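Local coordinates for protein putative isocitrate dehydrogenase, NAD-dependent (Methylococcus capsulatus, PDB 6LKY) that probably oxidises isocitrate with NAD+ as the coenzyme, as a magnesium-dependent dimeric enzyme of the isocitrate and isopropylmalate dehydrogenase family, at residues 96-101 and 303-308; 105-110 and 216-221; 126-131 and 138-143. The protein carries 1 engineered substitution. All blocks are in the same frame, centred on the assembly; numbering follows the deposited sequence.

Contact 1: 96-101 and 303-308; sequences PAISFE and AVREVI
Arg305 lays its guanidinium on the ring of Phe100, tying helix 294-310 to the end of strand 92-98, an antiparallel member of the large mixed sheet in this isocitrate/isopropylmalate dehydrogenase fold. From CB the chain sets off with CG anti to the carbonyl carbon (chi1 -71°) and runs extended as far as NE, which carries it from the helix to the residues just beyond the strand. CG makes the first touch, 3.8 Å from Phe100 CD2. After CD, NE forms a salt bridge with Glu301, one helical turn earlier, while CZ stands 4.4 Å from the centroid of the Phe100 ring in an off-centre cation-pi contact. The two planes differ by only 15°, a flat stack. NH2 lies over the ring face towards its rim and also reaches Ile98, with CG2 3.9 Å from it. NH1 makes the direct bond across the contact: it donates to Ser99 O almost in a straight line (177°) and in the guanidinium plane, which helps to fix the rotation of the group.

Beside the stack, Ile308 CD1 and Val304 CG1 pack obliquely against Phe100, Ile308 CD1 at 3.9 Å from Phe100 CD2. Two waters bridge the segments: one joins Glu101 O to Arg305 O, and the other accepts from both Glu101 N and Arg305 NH1, 2.9 Å from each of these nitrogens.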
loop_
_atom_site.group_PDB
_atom_site.type_symbol
_atom_site.label_atom_id
_atom_site.label_comp_id
_atom_site.label_asym_id
_atom_site.label_seq_id
_atom_site.Cartn_x
_atom_site.Cartn_y
_atom_site.Cartn_z
ATOM N N PRO A 96 -1.535 11.530 12.101
ATOM C CA PRO A 96 -1.547 10.626 13.264
ATOM C C PRO A 96 -2.625 9.562 13.157
ATOM O O PRO A 96 -3.743 9.822 12.706
ATOM C CB PRO A 96 -1.822 11.564 14.453
ATOM C CG PRO A 96 -1.635 12.986 13.917
ATOM C CD PRO A 96 -1.954 12.901 12.450
ATOM N N ALA A 97 -2.274 8.345 13.568
ATOM C CA ALA A 97 -3.214 7.235 13.709
ATOM C C ALA A 97 -3.011 6.655 15.108
ATOM O O ALA A 97 -2.010 5.973 15.363
ATOM C CB ALA A 97 -3.017 6.175 12.623
ATOM N N ILE A 98 -3.926 6.989 16.018
ATOM C CA ILE A 98 -3.882 6.573 17.420
ATOM C C ILE A 98 -5.229 5.945 17.761
ATOM O O ILE A 98 -6.277 6.562 17.543
ATOM C CB ILE A 98 -3.566 7.756 18.350
ATOM C CG1 ILE A 98 -2.326 8.491 17.833
ATOM C CG2 ILE A 98 -3.321 7.275 19.780
ATOM C CD1 ILE A 98 -1.994 9.747 18.572
ATOM N N SER A 99 -5.206 4.709 18.257
ATOM C CA SER A 99 -6.435 3.953 18.493
ATOM C C SER A 99 -7.432 4.744 19.347
ATOM O O SER A 99 -7.057 5.544 20.212
ATOM C CB SER A 99 -6.113 2.626 19.184
ATOM O OG SER A 99 -5.351 1.750 18.352
ATOM N N PHE A 100 -8.717 4.542 19.057
ATOM C CA PHE A 100 -9.824 5.083 19.840
ATOM C C PHE A 100 -10.437 3.939 20.633
ATOM O O PHE A 100 -10.884 2.949 20.043
ATOM C CB PHE A 100 -10.902 5.713 18.957
ATOM C CG PHE A 100 -10.483 6.980 18.281
ATOM C CD1 PHE A 100 -9.798 6.943 17.076
ATOM C CD2 PHE A 100 -10.794 8.210 18.836
ATOM C CE1 PHE A 100 -9.412 8.108 16.446
ATOM C CE2 PHE A 100 -10.414 9.385 18.206
ATOM C CZ PHE A 100 -9.723 9.334 17.009
ATOM N N GLU A 101 -10.441 4.068 21.958
ATOM C CA GLU A 101 -11.095 3.071 22.799
ATOM C C GLU A 101 -12.554 2.888 22.385
ATOM O O GLU A 101 -13.289 3.860 22.192
ATOM C CB GLU A 101 -11.000 3.486 24.268
ATOM C CG GLU A 101 -11.482 2.420 25.238
ATOM C CD GLU A 101 -11.429 2.880 26.683
ATOM O OE1 GLU A 101 -10.979 4.021 26.936
ATOM O OE2 GLU A 101 -11.850 2.100 27.562
ATOM N N ALA A 303 -13.536 14.947 23.994
ATOM C CA ALA A 303 -14.965 14.810 23.724
ATOM C C ALA A 303 -15.232 13.748 22.657
ATOM O O ALA A 303 -16.157 12.929 22.792
ATOM C CB ALA A 303 -15.543 16.163 23.310
ATOM N N VAL A 304 -14.444 13.762 21.574
ATOM C CA VAL A 304 -14.599 12.745 20.534
ATOM C C VAL A 304 -14.385 11.350 21.112
ATOM O O VAL A 304 -15.157 10.412 20.853
ATOM C CB VAL A 304 -13.628 13.008 19.370
ATOM C CG1 VAL A 304 -13.601 11.795 18.433
ATOM C CG2 VAL A 304 -14.002 14.280 18.631
ATOM N N ARG A 305 -13.306 11.184 21.875
ATOM C CA ARG A 305 -13.014 9.871 22.437
ATOM C C ARG A 305 -14.125 9.406 23.373
ATOM O O ARG A 305 -14.526 8.237 23.335
ATOM C CB ARG A 305 -11.661 9.910 23.142
ATOM C CG ARG A 305 -10.525 10.010 22.144
ATOM C CD ARG A 305 -9.170 10.179 22.788
ATOM N NE ARG A 305 -8.120 10.163 21.776
ATOM C CZ ARG A 305 -7.638 9.065 21.199
ATOM N NH1 ARG A 305 -8.075 7.862 21.557
ATOM N NH2 ARG A 305 -6.693 9.169 20.274
ATOM N N GLU A 306 -14.657 10.310 24.205
ATOM C CA GLU A 306 -15.748 9.937 25.099
ATOM C C GLU A 306 -16.974 9.490 24.310
ATOM O O GLU A 306 -17.608 8.482 24.650
ATOM C CB GLU A 306 -16.097 11.105 26.023
ATOM C CG GLU A 306 -15.111 11.298 27.182
ATOM C CD GLU A 306 -15.169 12.695 27.789
ATOM O OE1 GLU A 306 -16.010 13.507 27.344
ATOM O OE2 GLU A 306 -14.359 12.984 28.701
ATOM N N VAL A 307 -17.314 10.216 23.240
ATOM C CA VAL A 307 -18.507 9.851 22.477
ATOM C C VAL A 307 -18.318 8.505 21.783
ATOM O O VAL A 307 -19.243 7.686 21.729
ATOM C CB VAL A 307 -18.865 10.961 21.476
ATOM C CG1 VAL A 307 -19.946 10.475 20.506
ATOM C CG2 VAL A 307 -19.319 12.210 22.214
ATOM N N ILE A 308 -17.119 8.239 21.258
ATOM C CA ILE A 308 -16.910 6.976 20.550
ATOM C C ILE A 308 -16.860 5.812 21.535
ATOM O O ILE A 308 -17.411 4.733 21.273
ATOM C CB ILE A 308 -15.630 7.043 19.693
ATOM C CG1 ILE A 308 -15.824 7.994 18.504
ATOM C CG2 ILE A 308 -15.218 5.639 19.242
ATOM C CD1 ILE A 308 -14.541 8.340 17.769
HETATM O O HOH W 1 -10.322 6.738 23.058
HETATM O O HOH W 2 -12.734 6.416 22.008
#

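Contact 2: 105-110 and 216-221; sequences TAFSDV and QPQRFD
Apolar packing centres on Pro217, whose ring sits over one face of Phe107. Pro217 CD stands 3.8 Å from the centroid of the Phe107 ring and 16° off the normal, a CH-pi contact. Pro217 CG touches both Phe107 CD2, at 3.7 Å, and Val110 CG2, at 3.9 Å, so the pyrrolidine sits in the corner formed by Phe107 and Val110. The other face of Phe107 carries the methyl of its neighbour Ala106, which in turn packs on Ala106 of the second subunit. Leu240 of helix 227-240 touches both Phe107 and Pro217.

The two loops lead into adjacent parallel strands of the mixed sheet, 111-117 and 222-225, and Pro217 opens the short 3-10 turn 217-219 that follows helix 206-215.

Polar contact falls to Gln218 and Asp109. Bending at chi2 (88°) swings the Gln218 amide round to the carboxylate, where NE2 donates to the syn side of Asp109 OD1 at 2.8 Å, somewhat out of the carboxylate plane; a weak second bond runs from Gln218 NE2 to Asp109 OD2, 3.4 Å away. Amide and carboxylate are steeply turned against each other. The amide also stands almost perpendicular to the Phe107 ring, with Gln218 NE2 3.4 Å from Phe107 CD1.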
loop_
_atom_site.group_PDB
_atom_site.type_symbol
_atom_site.label_atom_id
_atom_site.label_comp_id
_atom_site.label_asym_id
_atom_site.label_seq_id
_atom_site.Cartn_x
_atom_site.Cartn_y
_atom_site.Cartn_z
ATOM N N THR A 105 -12.090 -3.147 16.357
ATOM C CA THR A 105 -10.838 -3.289 15.634
ATOM C C THR A 105 -10.023 -4.415 16.251
ATOM O O THR A 105 -10.161 -4.717 17.438
ATOM C CB THR A 105 -10.025 -1.982 15.658
ATOM O OG1 THR A 105 -10.037 -1.438 16.984
ATOM C CG2 THR A 105 -10.601 -0.960 14.672
ATOM N N ALA A 106 -9.191 -5.056 15.425
ATOM C CA ALA A 106 -8.276 -6.073 15.938
ATOM C C ALA A 106 -7.305 -5.495 16.966
ATOM O O ALA A 106 -6.968 -6.155 17.958
ATOM C CB ALA A 106 -7.506 -6.709 14.784
ATOM N N PHE A 107 -6.838 -4.270 16.748
ATOM C CA PHE A 107 -5.848 -3.666 17.620
ATOM C C PHE A 107 -6.472 -2.517 18.398
ATOM O O PHE A 107 -7.418 -1.869 17.936
ATOM C CB PHE A 107 -4.630 -3.178 16.822
ATOM C CG PHE A 107 -3.927 -4.280 16.059
ATOM C CD1 PHE A 107 -3.191 -5.247 16.727
ATOM C CD2 PHE A 107 -4.025 -4.360 14.678
ATOM C CE1 PHE A 107 -2.555 -6.267 16.030
ATOM C CE2 PHE A 107 -3.398 -5.382 13.980
ATOM C CZ PHE A 107 -2.661 -6.333 14.655
ATOM N N SER A 108 -5.940 -2.286 19.599
ATOM C CA SER A 108 -6.389 -1.202 20.461
ATOM C C SER A 108 -5.249 -0.301 20.893
ATOM O O SER A 108 -5.484 0.666 21.626
ATOM C CB SER A 108 -7.095 -1.756 21.710
ATOM O OG SER A 108 -6.232 -2.604 22.456
ATOM N N ASP A 109 -4.032 -0.571 20.442
ATOM C CA ASP A 109 -2.865 0.173 20.889
ATOM C C ASP A 109 -2.020 0.657 19.713
ATOM O O ASP A 109 -0.785 0.670 19.781
ATOM C CB ASP A 109 -2.030 -0.690 21.824
ATOM C CG ASP A 109 -1.577 -1.977 21.160
ATOM O OD1 ASP A 109 -2.152 -2.350 20.107
ATOM O OD2 ASP A 109 -0.639 -2.615 21.686
ATOM N N VAL A 110 -2.656 1.078 18.616
ATOM C CA VAL A 110 -1.914 1.705 17.524
ATOM C C VAL A 110 -1.594 3.135 17.919
ATOM O O VAL A 110 -2.458 3.856 18.432
ATOM C CB VAL A 110 -2.714 1.662 16.208
ATOM C CG1 VAL A 110 -1.866 2.195 15.068
ATOM C CG2 VAL A 110 -3.187 0.237 15.905
ATOM N N GLN A 216 1.438 -6.115 13.081
ATOM C CA GLN A 216 2.116 -5.454 14.185
ATOM C C GLN A 216 2.365 -3.967 14.066
ATOM O O GLN A 216 3.510 -3.503 14.127
ATOM C CB GLN A 216 3.381 -6.220 14.456
ATOM C CG GLN A 216 3.928 -6.109 15.830
ATOM C CD GLN A 216 4.970 -7.117 16.046
ATOM O OE1 GLN A 216 6.073 -6.910 15.677
ATOM N NE2 GLN A 216 4.696 -7.901 17.183
ATOM N N PRO A 217 1.275 -3.193 14.050
ATOM C CA PRO A 217 1.414 -1.734 13.944
ATOM C C PRO A 217 2.088 -1.107 15.156
ATOM O O PRO A 217 2.599 0.021 15.043
ATOM C CB PRO A 217 -0.040 -1.249 13.796
ATOM C CG PRO A 217 -0.880 -2.402 14.303
ATOM C CD PRO A 217 -0.119 -3.637 14.064
ATOM N N GLN A 218 2.147 -1.818 16.290
ATOM C CA GLN A 218 2.791 -1.276 17.485
ATOM C C GLN A 218 4.280 -1.043 17.293
ATOM O O GLN A 218 4.847 -0.194 17.984
ATOM C CB GLN A 218 2.585 -2.202 18.688
ATOM C CG GLN A 218 1.146 -2.477 19.022
ATOM C CD GLN A 218 0.608 -3.678 18.261
ATOM O OE1 GLN A 218 1.250 -4.179 17.334
ATOM N NE2 GLN A 218 -0.577 -4.145 18.653
ATOM N N ARG A 219 4.920 -1.743 16.356
ATOM C CA ARG A 219 6.336 -1.512 16.104
ATOM C C ARG A 219 6.609 -0.130 15.534
ATOM O O ARG A 219 7.773 0.268 15.475
ATOM C CB ARG A 219 6.917 -2.561 15.152
ATOM C CG ARG A 219 7.191 -3.953 15.733
ATOM C CD ARG A 219 8.367 -4.601 15.014
ATOM N NE ARG A 219 8.677 -5.975 15.444
ATOM C CZ ARG A 219 8.339 -7.077 14.766
ATOM N NH1 ARG A 219 7.680 -6.979 13.608
ATOM N NH2 ARG A 219 8.587 -8.271 15.271
ATOM N N PHE A 220 5.588 0.579 15.059
ATOM C CA PHE A 220 5.799 1.812 14.321
ATOM C C PHE A 220 5.578 3.024 15.208
ATOM O O PHE A 220 4.688 3.042 16.065
ATOM C CB PHE A 220 4.870 1.886 13.107
ATOM C CG PHE A 220 5.239 0.922 12.030
ATOM C CD1 PHE A 220 6.252 1.214 11.136
ATOM C CD2 PHE A 220 4.604 -0.295 11.943
ATOM C CE1 PHE A 220 6.601 0.311 10.150
ATOM C CE2 PHE A 220 4.949 -1.206 10.966
ATOM C CZ PHE A 220 5.944 -0.908 10.070
ATOM N N ASP A 221 6.385 4.056 14.947
ATOM C CA ASP A 221 6.360 5.303 15.689
ATOM C C ASP A 221 6.132 6.459 14.718
ATOM O O ASP A 221 4.987 6.789 14.397
ATOM C CB ASP A 221 7.670 5.446 16.476
ATOM C CG ASP A 221 7.566 6.414 17.634
ATOM O OD1 ASP A 221 6.510 7.061 17.793
ATOM O OD2 ASP A 221 8.549 6.514 18.400
#

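Contact 3: 126-131 and 138-143; sequences IEHFIK and AAESIA
Phe129 and Ala139 face each other across a two-stranded antiparallel hairpin, and here the large ring meets the small methyl: Phe129 CD1 lies 4.0 Å from Ala139 CB. Lys136 adds a cation-pi contact to the same ring. Further along this face, Glu127 reaches over to Ser141, which donates through OG to Glu127 OE1 at 2.6 Å, on the anti lone pair of that oxygen. The carboxylate has more partners still: Arg78 forms a salt bridge with it, and Cys180 N of the second subunit bonds to OE1, so several groups hold it in place.

The other face has its own relief. Ala138 is a low spot beside Ile130, with Ile130 CB 4.2 Å from Ala138 CB. With chi2 at 105°, away from a staggered value, Ile130 CD1 reaches along the sheet to Glu140 CG, 3.8 Å off. His128, the direct cross-strand partner of Glu140, also packs on it; the two side chains lie alongside each other and point the same way. At the open end of the hairpin, the branch methyl CG2 of Ile126 packs on CD1 of Ile142 at 3.8 Å.

Along the backbone, His128 and Glu140 exchange a pair of bonds, Ile130 and Ala138 another, and Ile142 N donates to Ile126 O at 2.9 Å. A water continues the pairing by accepting from Ile126 N and donating to Ile142 O.

Strand 138-143 pairs along its second edge, again antiparallel, with a strand of the second subunit, where Ile142 meets Glu140 of that chain and the reverse. The projecting hairpin that completes a sheet across the dimer corresponds to the arm, or clasp, through which dimers of this family typically interlock.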
loop_
_atom_site.group_PDB
_atom_site.type_symbol
_atom_site.label_atom_id
_atom_site.label_comp_id
_atom_site.label_asym_id
_atom_site.label_seq_id
_atom_site.Cartn_x
_atom_site.Cartn_y
_atom_site.Cartn_z
ATOM N N ILE A 126 3.724 15.292 -13.866
ATOM C CA ILE A 126 4.502 15.152 -15.093
ATOM C C ILE A 126 4.140 13.814 -15.714
ATOM O O ILE A 126 4.550 12.755 -15.216
ATOM C CB ILE A 126 6.007 15.275 -14.823
ATOM C CG1 ILE A 126 6.300 16.654 -14.202
ATOM C CG2 ILE A 126 6.815 15.091 -16.109
ATOM C CD1 ILE A 126 7.650 16.742 -13.518
ATOM N N GLU A 127 3.360 13.859 -16.795
ATOM C CA GLU A 127 2.903 12.653 -17.484
ATOM C C GLU A 127 2.604 12.974 -18.933
ATOM O O GLU A 127 2.319 14.118 -19.283
ATOM C CB GLU A 127 1.603 12.077 -16.938
ATOM C CG GLU A 127 1.313 12.148 -15.494
ATOM C CD GLU A 127 -0.037 11.503 -15.232
ATOM O OE1 GLU A 127 -0.065 10.264 -15.144
ATOM O OE2 GLU A 127 -1.062 12.224 -15.158
ATOM N N HIS A 128 2.532 11.918 -19.738
ATOM C CA HIS A 128 2.124 12.103 -21.120
ATOM C C HIS A 128 1.634 10.779 -21.684
ATOM O O HIS A 128 1.988 9.710 -21.190
ATOM C CB HIS A 128 3.273 12.649 -21.966
ATOM C CG HIS A 128 4.526 11.832 -21.883
ATOM N ND1 HIS A 128 4.876 10.900 -22.840
ATOM C CD2 HIS A 128 5.524 11.824 -20.969
ATOM C CE1 HIS A 128 6.032 10.348 -22.510
ATOM N NE2 HIS A 128 6.447 10.894 -21.380
ATOM N N PHE A 129 0.807 10.873 -22.724
ATOM C CA PHE A 129 0.512 9.732 -23.576
ATOM C C PHE A 129 1.556 9.644 -24.683
ATOM O O PHE A 129 2.173 10.643 -25.060
ATOM C CB PHE A 129 -0.884 9.837 -24.211
ATOM C CG PHE A 129 -2.019 9.882 -23.221
ATOM C CD1 PHE A 129 -2.399 8.740 -22.522
ATOM C CD2 PHE A 129 -2.725 11.068 -23.002
ATOM C CE1 PHE A 129 -3.457 8.777 -21.607
ATOM C CE2 PHE A 129 -3.794 11.109 -22.108
ATOM C CZ PHE A 129 -4.159 9.956 -21.409
ATOM N N ILE A 130 1.785 8.427 -25.166
ATOM C CA ILE A 130 2.452 8.186 -26.437
ATOM C C ILE A 130 1.369 7.757 -27.424
ATOM O O ILE A 130 0.717 6.706 -27.246
ATOM C CB ILE A 130 3.565 7.132 -26.325
ATOM C CG1 ILE A 130 4.743 7.684 -25.527
ATOM C CG2 ILE A 130 4.084 6.742 -27.701
ATOM C CD1 ILE A 130 4.825 7.146 -24.170
ATOM N N LYS A 131 1.208 8.568 -28.466
ATOM C CA LYS A 131 0.132 8.474 -29.435
ATOM C C LYS A 131 0.721 8.397 -30.830
ATOM O O LYS A 131 1.796 8.936 -31.097
ATOM C CB LYS A 131 -0.782 9.707 -29.403
ATOM C CG LYS A 131 -1.449 10.020 -28.086
ATOM C CD LYS A 131 -2.496 11.133 -28.260
ATOM C CE LYS A 131 -3.217 11.400 -26.953
ATOM N NZ LYS A 131 -4.385 12.315 -27.133
ATOM N N ALA A 138 0.613 4.028 -25.547
ATOM C CA ALA A 138 1.265 3.879 -24.248
ATOM C C ALA A 138 1.106 5.178 -23.468
ATOM O O ALA A 138 0.570 6.157 -23.980
ATOM C CB ALA A 138 2.747 3.498 -24.399
ATOM N N ALA A 139 1.558 5.170 -22.212
ATOM C CA ALA A 139 1.537 6.351 -21.350
ATOM C C ALA A 139 2.715 6.276 -20.387
ATOM O O ALA A 139 3.192 5.184 -20.070
ATOM C CB ALA A 139 0.226 6.483 -20.561
ATOM N N GLU A 140 3.177 7.443 -19.921
ATOM C CA GLU A 140 4.272 7.528 -18.963
ATOM C C GLU A 140 3.966 8.557 -17.891
ATOM O O GLU A 140 3.317 9.575 -18.141
ATOM C CB GLU A 140 5.601 7.883 -19.643
ATOM C CG GLU A 140 6.062 6.764 -20.563
ATOM C CD GLU A 140 7.433 6.985 -21.123
ATOM O OE1 GLU A 140 7.993 6.019 -21.690
ATOM O OE2 GLU A 140 7.942 8.120 -21.002
ATOM N N SER A 141 4.450 8.270 -16.684
ATOM C CA SER A 141 4.336 9.147 -15.529
ATOM C C SER A 141 5.697 9.214 -14.862
ATOM O O SER A 141 6.367 8.188 -14.701
ATOM C CB SER A 141 3.287 8.641 -14.528
ATOM O OG SER A 141 1.980 8.666 -15.088
ATOM N N ILE A 142 6.106 10.415 -14.477
ATOM C CA ILE A 142 7.450 10.646 -13.971
ATOM C C ILE A 142 7.355 10.983 -12.490
ATOM O O ILE A 142 6.662 11.928 -12.105
ATOM C CB ILE A 142 8.150 11.761 -14.766
ATOM C CG1 ILE A 142 8.252 11.351 -16.246
ATOM C CG2 ILE A 142 9.528 12.097 -14.163
ATOM C CD1 ILE A 142 9.116 12.272 -17.083
ATOM N N ALA A 143 8.046 10.218 -11.655
ATOM C CA ALA A 143 8.226 10.595 -10.255
ATOM C C ALA A 143 9.471 11.464 -10.126
ATOM O O ALA A 143 10.506 11.168 -10.725
ATOM C CB ALA A 143 8.331 9.355 -9.372
HETATM O O HOH W 3 4.190 13.073 -12.038
#

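How the contacts relate
Contacts 1 and 2 lie side by side, their centres about 14 Å apart, because both draw on the connection between neighbouring antiparallel strands 92-98 and 111-117 of the mixed sheet. They touch directly: Ser99 OG is 2.8 Å from Val110 N, a probable hydrogen bond. Contact 3 stands well away, about 42 Å from contact 1 and 38 Å from contact 2 between centres, on a hairpin apart from the mixed sheet, which the second subunit extends into a sheet of its own. Along the chain the three are nested, 126-143 within the loop closed by contact 2 and that within the loop closed by contact 1. The first two thus pack a helix and two loops against the ends of central strands, whereas the third builds the arm shared between subunits.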